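Local coordinates for protein glycoside Hydrolase (Bacteroides uniformis, PDB 5TA0) that probably hydrolyses agarose as a glycoside hydrolase of the intestinal bacterium, and is captured here as a glutamate-to-glutamine variant holding neoagarooctaose, at residues A[586-591]-A[607-612]; A[550-555]-A[637-642]; A[341-346]-A[406-411]. All coordinates share one frame; numbering follows the deposited sequence.

Contact 1: residues A[586-591]-A[607-612]; sequences DIPDNF and EVPVDY
Val608 turns CG1 opposite its own backbone N (chi1 -177°), which puts CG2 next to that nitrogen, and the two methyls then face different parts of 586-591. CG1 rests against the backbone oxygen of Asp586, 3.5 Å from that O. CG2 is taken up by Ile587, whose CG1 lies beside the backbone N (chi1 -68°) and comes within 4.1 Å of Val608 CG2. The two branched chains pass each other at a slant. Pro588 supplies the next piece of the surface: its ring points at the strand, with CG 3.7 Å from Glu607 O and 4.0 Å from CD of Pro609.

No direct hydrogen bond joins the two segments; ordered water does that work. One water donates to Asp586 O at 2.6 Å and also to Pro609 O. A second spans Asn590 O and Glu607 O, 2.8 Å from the latter. Four backbone carbonyls are thereby satisfied in pairs, with the apolar patch of Ile587, Pro588 and Val608 lying between the two bridges. The carboxylate of Glu607 turns elsewhere, forming a salt bridge with Arg592.

In the fold, Val608 lies on strand 602-609, an outermost strand of the five-stranded sheet, and pairs through its backbone with Ile562 of strand 558-568. The loop carrying Ile587 follows strand 583-585, an outer strand of the four-stranded sheet, and Leu564 and Leu578, one from each sheet, pack against both Ile587 and Val608.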
loop_
_atom_site.group_PDB
_atom_site.type_symbol
_atom_site.label_atom_id
_atom_site.label_comp_id
_atom_site.label_asym_id
_atom_site.label_seq_id
_atom_site.Cartn_x
_atom_site.Cartn_y
_atom_site.Cartn_z
ATOM N N ASP A 586 12.042 -29.095 3.579
ATOM C CA ASP A 586 11.674 -29.082 2.153
ATOM C C ASP A 586 11.144 -27.715 1.761
ATOM O O ASP A 586 10.438 -27.075 2.541
ATOM C CB ASP A 586 10.597 -30.120 1.819
ATOM C CG ASP A 586 11.009 -31.524 2.144
ATOM O OD1 ASP A 586 12.144 -31.905 1.815
ATOM O OD2 ASP A 586 10.166 -32.241 2.733
ATOM N N ILE A 587 11.474 -27.284 0.548
ATOM C CA ILE A 587 10.949 -26.027 -0.007
ATOM C C ILE A 587 9.791 -26.372 -0.934
ATOM O O ILE A 587 9.942 -27.257 -1.788
ATOM C CB ILE A 587 12.063 -25.203 -0.692
ATOM C CG1 ILE A 587 13.038 -24.707 0.405
ATOM C CG2 ILE A 587 11.468 -24.016 -1.461
ATOM C CD1 ILE A 587 14.210 -23.919 -0.094
ATOM N N PRO A 588 8.617 -25.716 -0.760
ATOM C CA PRO A 588 7.499 -26.032 -1.655
ATOM C C PRO A 588 7.784 -25.666 -3.117
ATOM O O PRO A 588 8.492 -24.706 -3.384
ATOM C CB PRO A 588 6.340 -25.180 -1.108
ATOM C CG PRO A 588 6.753 -24.718 0.242
ATOM C CD PRO A 588 8.244 -24.714 0.263
ATOM N N ASP A 589 7.215 -26.432 -4.044
ATOM C CA ASP A 589 7.222 -26.068 -5.468
ATOM C C ASP A 589 6.372 -24.831 -5.767
ATOM O O ASP A 589 6.710 -24.062 -6.683
ATOM C CB ASP A 589 6.720 -27.233 -6.342
ATOM C CG ASP A 589 7.795 -28.270 -6.612
ATOM O OD1 ASP A 589 8.923 -27.887 -6.994
ATOM O OD2 ASP A 589 7.503 -29.473 -6.456
ATOM N N ASN A 590 5.279 -24.652 -5.019
ATOM C CA ASN A 590 4.387 -23.505 -5.220
ATOM C C ASN A 590 4.680 -22.402 -4.209
ATOM O O ASN A 590 4.900 -22.675 -3.030
ATOM C CB ASN A 590 2.910 -23.910 -5.142
ATOM C CG ASN A 590 1.965 -22.857 -5.726
ATOM O OD1 ASN A 590 2.381 -21.955 -6.456
ATOM N ND2 ASN A 590 0.681 -22.976 -5.411
ATOM N N PHE A 591 4.694 -21.164 -4.700
ATOM C CA PHE A 591 4.854 -19.970 -3.871
ATOM C C PHE A 591 3.733 -18.993 -4.187
ATOM O O PHE A 591 2.933 -19.202 -5.094
ATOM C CB PHE A 591 6.254 -19.343 -4.049
ATOM C CG PHE A 591 6.640 -19.106 -5.478
ATOM C CD1 PHE A 591 7.460 -20.011 -6.139
ATOM C CD2 PHE A 591 6.179 -17.999 -6.180
ATOM C CE1 PHE A 591 7.818 -19.813 -7.467
ATOM C CE2 PHE A 591 6.525 -17.796 -7.507
ATOM C CZ PHE A 591 7.351 -18.701 -8.156
ATOM N N GLU A 607 7.820 -18.616 0.624
ATOM C CA GLU A 607 7.381 -18.912 1.984
ATOM C C GLU A 607 7.473 -20.426 2.249
ATOM O O GLU A 607 6.927 -21.231 1.491
ATOM C CB GLU A 607 5.965 -18.382 2.195
ATOM C CG GLU A 607 5.953 -16.870 2.291
ATOM C CD GLU A 607 4.597 -16.275 1.998
ATOM O OE1 GLU A 607 4.203 -16.200 0.819
ATOM O OE2 GLU A 607 3.887 -15.927 2.963
ATOM N N VAL A 608 8.191 -20.788 3.310
ATOM C CA VAL A 608 8.557 -22.169 3.610
ATOM C C VAL A 608 8.023 -22.536 5.001
ATOM O O VAL A 608 8.585 -22.101 6.012
ATOM C CB VAL A 608 10.083 -22.355 3.574
ATOM C CG1 VAL A 608 10.438 -23.825 3.813
ATOM C CG2 VAL A 608 10.673 -21.871 2.244
ATOM N N PRO A 609 6.944 -23.332 5.071
ATOM C CA PRO A 609 6.525 -23.821 6.387
ATOM C C PRO A 609 7.642 -24.632 7.027
ATOM O O PRO A 609 8.366 -25.361 6.337
ATOM C CB PRO A 609 5.327 -24.700 6.056
ATOM C CG PRO A 609 4.781 -24.122 4.794
ATOM C CD PRO A 609 6.023 -23.782 4.011
ATOM N N VAL A 610 7.818 -24.496 8.336
ATOM C CA VAL A 610 8.884 -25.208 9.039
ATOM C C VAL A 610 8.330 -25.788 10.336
ATOM O O VAL A 610 7.604 -25.137 11.074
ATOM C CB VAL A 610 10.134 -24.333 9.303
ATOM C CG1 VAL A 610 9.811 -23.092 10.097
ATOM C CG2 VAL A 610 11.232 -25.146 9.979
ATOM N N ASP A 611 8.663 -27.042 10.587
ATOM C CA ASP A 611 8.269 -27.737 11.802
ATOM C C ASP A 611 8.726 -26.907 13.018
ATOM O O ASP A 611 9.916 -26.644 13.194
ATOM C CB ASP A 611 8.944 -29.124 11.748
ATOM C CG ASP A 611 8.698 -29.988 12.959
ATOM O OD1 ASP A 611 9.211 -31.140 12.913
ATOM O OD2 ASP A 611 8.053 -29.580 13.931
ATOM N N TYR A 612 7.755 -26.540 13.848
ATOM C CA TYR A 612 8.012 -25.721 15.045
ATOM C C TYR A 612 9.051 -26.334 15.989
ATOM O O TYR A 612 9.851 -25.620 16.584
ATOM C CB TYR A 612 6.699 -25.478 15.781
ATOM C CG TYR A 612 6.682 -24.341 16.789
ATOM C CD1 TYR A 612 6.763 -23.003 16.380
ATOM C CD2 TYR A 612 6.546 -24.602 18.142
ATOM C CE1 TYR A 612 6.697 -21.976 17.294
ATOM C CE2 TYR A 612 6.484 -23.584 19.064
ATOM C CZ TYR A 612 6.568 -22.280 18.634
ATOM O OH TYR A 612 6.500 -21.284 19.568
HETATM O O HOH W 1 8.330 -26.844 4.107
HETATM O O HOH W 2 4.982 -21.219 -0.524
#

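Contact 2: residues A[550-555]-A[637-642]; sequences NNVKKT and MQIFNF. With EDO (1,2-ethanediol), chain Q.
Val552 lies over two residues of the strand at once: CG1 sits 3.8 Å from Ile639 CG1, and CG2 meets the end of Met637, 3.8 Å from its CE. The Met637 chain bends at its last torsion (chi3 68°), bringing that methyl up beside the valine, and the two side chains meet nearly at right angles. Ile639 runs at a slant to Val552 and sends CG2 on toward the backbone O of Lys553.

That same oxygen takes the one hydrogen bond between the segments. Asn641 ND2 donates to Lys553 O across 3.0 Å, with an almost straight N-H...O angle of 165°. The acceptor lies in the plane of the asparagine amide, but the donor stands 44° above the plane of the carbonyl, away from its lone pairs. The other end of the amide is used too, since Tyr612 OH bonds to OD1, and the two bonds together fix the rotation of the group. Thr555 crosses the asparagine stem, its OG1 3.3 Å from Asn641 CB, while that hydroxyl is bonded to Tyr557 O. With an alanine here in place of Asn641, Lys553 O and the Tyr612 hydroxyl would probably each lose this partner, and a gap would open beside Thr555. Farther along, a 1,2-ethanediol, probably from the crystallisation liquor, donates through O1 to Phe642 O at 2.7 Å.

Strand 631-642 lies in the middle of the five-stranded sheet, and 550-555 is most of the link from strand 545-549 of the four-stranded sheet to strand 558-568. Such a crossing between sheets, its valine set on apolar side chains of the central strand, is consistent with a beta-sandwich in this C-terminal region.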
loop_
_atom_site.group_PDB
_atom_site.type_symbol
_atom_site.label_atom_id
_atom_site.label_comp_id
_atom_site.label_asym_id
_atom_site.label_seq_id
_atom_site.Cartn_x
_atom_site.Cartn_y
_atom_site.Cartn_z
ATOM N N ASN A 550 17.857 -14.692 15.639
ATOM C CA ASN A 550 18.073 -14.878 17.071
ATOM C C ASN A 550 17.041 -14.197 17.965
ATOM O O ASN A 550 16.275 -13.339 17.525
ATOM C CB ASN A 550 19.484 -14.364 17.411
ATOM C CG ASN A 550 20.581 -15.111 16.679
ATOM O OD1 ASN A 550 20.463 -16.303 16.383
ATOM N ND2 ASN A 550 21.670 -14.389 16.364
ATOM N N ASN A 551 17.030 -14.573 19.251
ATOM C CA ASN A 551 16.073 -14.108 20.253
ATOM C C ASN A 551 14.611 -14.421 19.885
ATOM O O ASN A 551 13.709 -13.662 20.213
ATOM C CB ASN A 551 16.256 -12.601 20.564
ATOM C CG ASN A 551 17.029 -12.322 21.854
ATOM O OD1 ASN A 551 17.050 -13.112 22.829
ATOM N ND2 ASN A 551 17.608 -11.137 21.905
ATOM N N VAL A 552 14.399 -15.555 19.213
ATOM C CA VAL A 552 13.056 -16.001 18.863
ATOM C C VAL A 552 12.382 -16.574 20.104
ATOM O O VAL A 552 12.942 -17.417 20.788
ATOM C CB VAL A 552 13.101 -17.066 17.755
ATOM C CG1 VAL A 552 11.723 -17.693 17.518
ATOM C CG2 VAL A 552 13.673 -16.467 16.467
ATOM N N LYS A 553 11.189 -16.086 20.390
ATOM C CA LYS A 553 10.435 -16.525 21.553
ATOM C C LYS A 553 9.474 -17.632 21.139
ATOM O O LYS A 553 8.640 -17.452 20.258
ATOM C CB LYS A 553 9.710 -15.332 22.181
ATOM C CG LYS A 553 10.592 -14.109 22.446
ATOM C CD LYS A 553 11.867 -14.352 23.272
ATOM C CE LYS A 553 11.585 -15.060 24.603
ATOM N NZ LYS A 553 12.706 -15.052 25.594
ATOM N N LYS A 554 9.661 -18.811 21.703
ATOM C CA LYS A 554 8.731 -19.909 21.495
ATOM C C LYS A 554 7.853 -20.141 22.711
ATOM O O LYS A 554 8.186 -19.738 23.834
ATOM C CB LYS A 554 9.484 -21.189 21.160
ATOM C CG LYS A 554 10.218 -21.159 19.825
ATOM C CD LYS A 554 10.932 -22.472 19.572
ATOM C CE LYS A 554 9.952 -23.604 19.275
ATOM N NZ LYS A 554 10.633 -24.922 19.349
ATOM N N THR A 555 6.706 -20.767 22.449
ATOM C CA THR A 555 5.763 -21.235 23.463
ATOM C C THR A 555 5.571 -22.733 23.225
ATOM O O THR A 555 6.244 -23.326 22.382
ATOM C CB THR A 555 4.434 -20.479 23.355
ATOM O OG1 THR A 555 3.914 -20.555 22.026
ATOM C CG2 THR A 555 4.620 -18.997 23.698
ATOM N N MET A 637 11.539 -14.567 9.317
ATOM C CA MET A 637 10.711 -15.687 9.816
ATOM C C MET A 637 9.511 -15.163 10.575
ATOM O O MET A 637 9.635 -14.302 11.428
ATOM C CB MET A 637 11.550 -16.605 10.696
ATOM C CG MET A 637 10.811 -17.839 11.196
ATOM S SD MET A 637 11.925 -19.124 11.817
ATOM C CE MET A 637 12.556 -18.287 13.269
ATOM N N GLN A 638 8.346 -15.710 10.277
ATOM C CA GLN A 638 7.136 -15.503 11.086
ATOM C C GLN A 638 6.928 -16.680 12.022
ATOM O O GLN A 638 6.993 -17.838 11.607
ATOM C CB GLN A 638 5.900 -15.367 10.203
ATOM C CG GLN A 638 5.855 -14.077 9.404
ATOM C CD GLN A 638 4.934 -14.226 8.233
ATOM O OE1 GLN A 638 5.305 -14.871 7.246
ATOM N NE2 GLN A 638 3.732 -13.667 8.322
ATOM N N ILE A 639 6.696 -16.361 13.281
ATOM C CA ILE A 639 6.357 -17.330 14.333
ATOM C C ILE A 639 4.917 -17.054 14.749
ATOM O O ILE A 639 4.552 -15.897 14.957
ATOM C CB ILE A 639 7.320 -17.142 15.535
ATOM C CG1 ILE A 639 8.764 -17.434 15.106
ATOM C CG2 ILE A 639 6.935 -18.003 16.731
ATOM C CD1 ILE A 639 9.041 -18.853 14.682
ATOM N N PHE A 640 4.109 -18.113 14.878
ATOM C CA PHE A 640 2.715 -18.007 15.286
ATOM C C PHE A 640 2.553 -18.819 16.559
ATOM O O PHE A 640 2.561 -20.042 16.499
ATOM C CB PHE A 640 1.805 -18.559 14.196
ATOM C CG PHE A 640 1.954 -17.847 12.875
ATOM C CD1 PHE A 640 1.192 -16.712 12.597
ATOM C CD2 PHE A 640 2.843 -18.293 11.927
ATOM C CE1 PHE A 640 1.322 -16.041 11.392
ATOM C CE2 PHE A 640 2.973 -17.619 10.705
ATOM C CZ PHE A 640 2.214 -16.490 10.455
ATOM N N ASN A 641 2.490 -18.136 17.703
ATOM C CA ASN A 641 2.401 -18.798 19.008
ATOM C C ASN A 641 0.965 -18.865 19.507
ATOM O O ASN A 641 0.244 -17.874 19.465
ATOM C CB ASN A 641 3.283 -18.057 20.012
ATOM C CG ASN A 641 4.759 -18.301 19.770
ATOM O OD1 ASN A 641 5.126 -19.170 18.981
ATOM N ND2 ASN A 641 5.605 -17.564 20.467
ATOM N N PHE A 642 0.574 -20.030 20.014
ATOM C CA PHE A 642 -0.794 -20.276 20.426
ATOM C C PHE A 642 -0.961 -20.162 21.946
ATOM O O PHE A 642 -0.008 -20.407 22.718
ATOM C CB PHE A 642 -1.239 -21.662 19.949
ATOM C CG PHE A 642 -1.017 -21.922 18.478
ATOM C CD1 PHE A 642 -1.005 -20.885 17.552
ATOM C CD2 PHE A 642 -0.844 -23.213 18.023
ATOM C CE1 PHE A 642 -0.825 -21.143 16.208
ATOM C CE2 PHE A 642 -0.654 -23.474 16.677
ATOM C CZ PHE A 642 -0.649 -22.437 15.766
HETATM C C1 EDO Q . 1.001 -16.872 22.907
HETATM O O1 EDO Q . 0.858 -18.042 23.717
HETATM C C2 EDO Q . -0.387 -16.357 22.581
HETATM O O2 EDO Q . -1.003 -16.011 23.822
#

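Contact 3: residues A[341-346]-A[406-411]; sequences YRDWLR and VYSELI
The carboxylate of Asp343 has Leu410 over one face, with CD2 3.8 Å and CG 3.9 Å from Asp343 CG, the two side chains crossing at about a right angle. Toward OD2, on the anti side, comes the backbone N-H of Glu409. Its N is 2.9 Å from Asp343 OD2, lifted 28° out of the carboxylate plane, and the bond is bent to 142°. Trp338 NE1 also donates to OD2, so two N-H groups grip this oxygen. Van der Waals contacts complete the site: Ser408 CB approaches Asp343 OD2 to 3.4 Å, Glu409 CB packs on Asp343 CB, and Leu410 CD2 reaches Arg346 CB at 4.1 Å.

Ser408 holds its hydroxyl between the backbone N and the carbonyl carbon (chi1 75°), where OG accepts from Leu410 N at 3.0 Å. This capping bond braces the type I turn from Ser408 to Ile411, and a further bond ties OG to Arg390 O. Glu409 leads its carboxylate away to a salt bridge with Lys412.

Helix 340-358, which lies in the chain between strands 321-326 and 364-369 of the barrel's parallel sheet, thus meets the turn after strand 405-407. With both N-H donors on its OD2, the buried carboxylate of Asp343 is likely to be stabilised as an anion, while Lys412 would offset the second negative charge on Glu409.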
loop_
_atom_site.group_PDB
_atom_site.type_symbol
_atom_site.label_atom_id
_atom_site.label_comp_id
_atom_site.label_asym_id
_atom_site.label_seq_id
_atom_site.Cartn_x
_atom_site.Cartn_y
_atom_site.Cartn_z
ATOM N N TYR A 341 -13.905 -2.748 -18.109
ATOM C CA TYR A 341 -12.758 -3.645 -18.062
ATOM C C TYR A 341 -11.515 -2.970 -17.468
ATOM O O TYR A 341 -10.782 -3.573 -16.642
ATOM C CB TYR A 341 -12.438 -4.215 -19.442
ATOM C CG TYR A 341 -11.285 -5.169 -19.436
ATOM C CD1 TYR A 341 -11.379 -6.405 -18.802
ATOM C CD2 TYR A 341 -10.089 -4.839 -20.046
ATOM C CE1 TYR A 341 -10.313 -7.285 -18.787
ATOM C CE2 TYR A 341 -9.013 -5.711 -20.039
ATOM C CZ TYR A 341 -9.125 -6.941 -19.411
ATOM O OH TYR A 341 -8.038 -7.782 -19.426
ATOM N N ARG A 342 -11.239 -1.732 -17.877
ATOM C CA ARG A 342 -10.081 -1.051 -17.316
ATOM C C ARG A 342 -10.229 -0.895 -15.798
ATOM O O ARG A 342 -9.256 -1.095 -15.068
ATOM C CB ARG A 342 -9.881 0.289 -17.996
ATOM C CG ARG A 342 -8.532 0.904 -17.663
ATOM C CD ARG A 342 -8.263 2.166 -18.431
ATOM N NE ARG A 342 -9.128 3.263 -18.032
ATOM C CZ ARG A 342 -9.306 4.370 -18.740
ATOM N NH1 ARG A 342 -10.137 5.302 -18.300
ATOM N NH2 ARG A 342 -8.685 4.552 -19.899
ATOM N N ASP A 343 -11.435 -0.604 -15.334
ATOM C CA ASP A 343 -11.701 -0.562 -13.883
ATOM C C ASP A 343 -11.456 -1.929 -13.224
ATOM O O ASP A 343 -10.878 -1.984 -12.130
ATOM C CB ASP A 343 -13.104 -0.081 -13.578
ATOM C CG ASP A 343 -13.312 1.414 -13.738
ATOM O OD1 ASP A 343 -12.336 2.167 -13.901
ATOM O OD2 ASP A 343 -14.501 1.816 -13.719
ATOM N N TRP A 344 -11.859 -3.033 -13.858
ATOM C CA TRP A 344 -11.573 -4.379 -13.346
ATOM C C TRP A 344 -10.067 -4.597 -13.153
ATOM O O TRP A 344 -9.615 -5.123 -12.125
ATOM C CB TRP A 344 -12.147 -5.476 -14.257
ATOM C CG TRP A 344 -11.574 -6.823 -14.004
ATOM C CD1 TRP A 344 -10.690 -7.504 -14.789
ATOM C CD2 TRP A 344 -11.758 -7.632 -12.834
ATOM N NE1 TRP A 344 -10.348 -8.693 -14.215
ATOM C CE2 TRP A 344 -10.984 -8.800 -13.007
ATOM C CE3 TRP A 344 -12.510 -7.488 -11.659
ATOM C CZ2 TRP A 344 -10.951 -9.827 -12.058
ATOM C CZ3 TRP A 344 -12.450 -8.509 -10.699
ATOM C CH2 TRP A 344 -11.680 -9.658 -10.914
ATOM N N LEU A 345 -9.270 -4.135 -14.112
ATOM C CA LEU A 345 -7.817 -4.273 -13.992
ATOM C C LEU A 345 -7.313 -3.618 -12.716
ATOM O O LEU A 345 -6.472 -4.177 -12.039
ATOM C CB LEU A 345 -7.086 -3.710 -15.207
ATOM C CG LEU A 345 -7.355 -4.445 -16.533
ATOM C CD1 LEU A 345 -6.567 -3.745 -17.619
ATOM C CD2 LEU A 345 -6.985 -5.918 -16.489
ATOM N N ARG A 346 -7.889 -2.473 -12.385
ATOM C CA ARG A 346 -7.525 -1.786 -11.133
ATOM C C ARG A 346 -8.078 -2.535 -9.915
ATOM O O ARG A 346 -7.364 -2.715 -8.907
ATOM C CB ARG A 346 -8.050 -0.351 -11.154
ATOM C CG ARG A 346 -7.534 0.481 -12.322
ATOM C CD ARG A 346 -7.960 1.928 -12.147
ATOM N NE ARG A 346 -7.125 2.562 -11.143
ATOM C CZ ARG A 346 -5.877 2.974 -11.365
ATOM N NH1 ARG A 346 -5.143 3.485 -10.382
ATOM N NH2 ARG A 346 -5.340 2.912 -12.580
ATOM N N VAL A 406 -21.939 9.480 -12.665
ATOM C CA VAL A 406 -22.416 8.306 -11.958
ATOM C C VAL A 406 -21.175 7.513 -11.494
ATOM O O VAL A 406 -20.069 7.766 -11.951
ATOM C CB VAL A 406 -23.279 7.416 -12.865
ATOM C CG1 VAL A 406 -24.522 8.180 -13.307
ATOM C CG2 VAL A 406 -22.514 6.888 -14.086
ATOM N N TYR A 407 -21.355 6.533 -10.622
ATOM C CA TYR A 407 -20.200 5.733 -10.182
ATOM C C TYR A 407 -19.586 4.985 -11.345
ATOM O O TYR A 407 -20.295 4.439 -12.205
ATOM C CB TYR A 407 -20.580 4.729 -9.111
ATOM C CG TYR A 407 -20.863 5.328 -7.751
ATOM C CD1 TYR A 407 -19.923 6.137 -7.109
ATOM C CD2 TYR A 407 -22.040 5.042 -7.079
ATOM C CE1 TYR A 407 -20.170 6.666 -5.856
ATOM C CE2 TYR A 407 -22.302 5.577 -5.823
ATOM C CZ TYR A 407 -21.359 6.386 -5.208
ATOM O OH TYR A 407 -21.586 6.932 -3.952
ATOM N N SER A 408 -18.255 4.967 -11.389
ATOM C CA SER A 408 -17.512 4.027 -12.203
ATOM C C SER A 408 -17.623 2.640 -11.582
ATOM O O SER A 408 -18.266 2.470 -10.533
ATOM C CB SER A 408 -16.056 4.434 -12.298
ATOM O OG SER A 408 -15.387 4.137 -11.059
ATOM N N GLU A 409 -16.951 1.640 -12.149
ATOM C CA GLU A 409 -16.977 0.323 -11.543
ATOM C C GLU A 409 -16.103 0.244 -10.292
ATOM O O GLU A 409 -16.214 -0.724 -9.553
ATOM C CB GLU A 409 -16.585 -0.770 -12.535
ATOM C CG GLU A 409 -17.505 -0.825 -13.763
ATOM C CD GLU A 409 -18.949 -0.994 -13.369
ATOM O OE1 GLU A 409 -19.253 -1.949 -12.634
ATOM O OE2 GLU A 409 -19.791 -0.119 -13.696
ATOM N N LEU A 410 -15.292 1.270 -10.029
ATOM C CA LEU A 410 -14.469 1.232 -8.811
ATOM C C LEU A 410 -15.308 1.272 -7.535
ATOM O O LEU A 410 -14.833 0.839 -6.472
ATOM C CB LEU A 410 -13.429 2.359 -8.833
ATOM C CG LEU A 410 -12.470 2.370 -10.035
ATOM C CD1 LEU A 410 -11.441 3.481 -9.931
ATOM C CD2 LEU A 410 -11.766 1.038 -10.245
ATOM N N ILE A 411 -16.570 1.700 -7.617
ATOM C CA ILE A 411 -17.446 1.642 -6.445
ATOM C C ILE A 411 -17.619 0.212 -5.942
ATOM O O ILE A 411 -17.897 -0.013 -4.756
ATOM C CB ILE A 411 -18.821 2.314 -6.713
ATOM C CG1 ILE A 411 -19.586 2.595 -5.416
ATOM C CG2 ILE A 411 -19.718 1.476 -7.640
ATOM C CD1 ILE A 411 -18.886 3.490 -4.416
#

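Overall arrangement
Contacts 1 and 2 belong to the same C-terminal beta region and meet the same five-stranded sheet; contact 1 is nested along the chain inside the loop that contact 2 closes. Tyr612 joins them directly, its OH 2.9 Å from Thr555 N in a probable hydrogen bond. Contact 1 is a surface contact held by prolines, a small apolar patch and bridging water, while the partly buried contact 2 trades water for a side-chain bond and an apolar patch of valine, isoleucine and methionine. Contact 3 lies apart, about 42 Å from contact 2 between centres and on the other side of the chain's centre. It is buried, ties a helix to a turn, and relies on a carboxylate gripped by N-H groups.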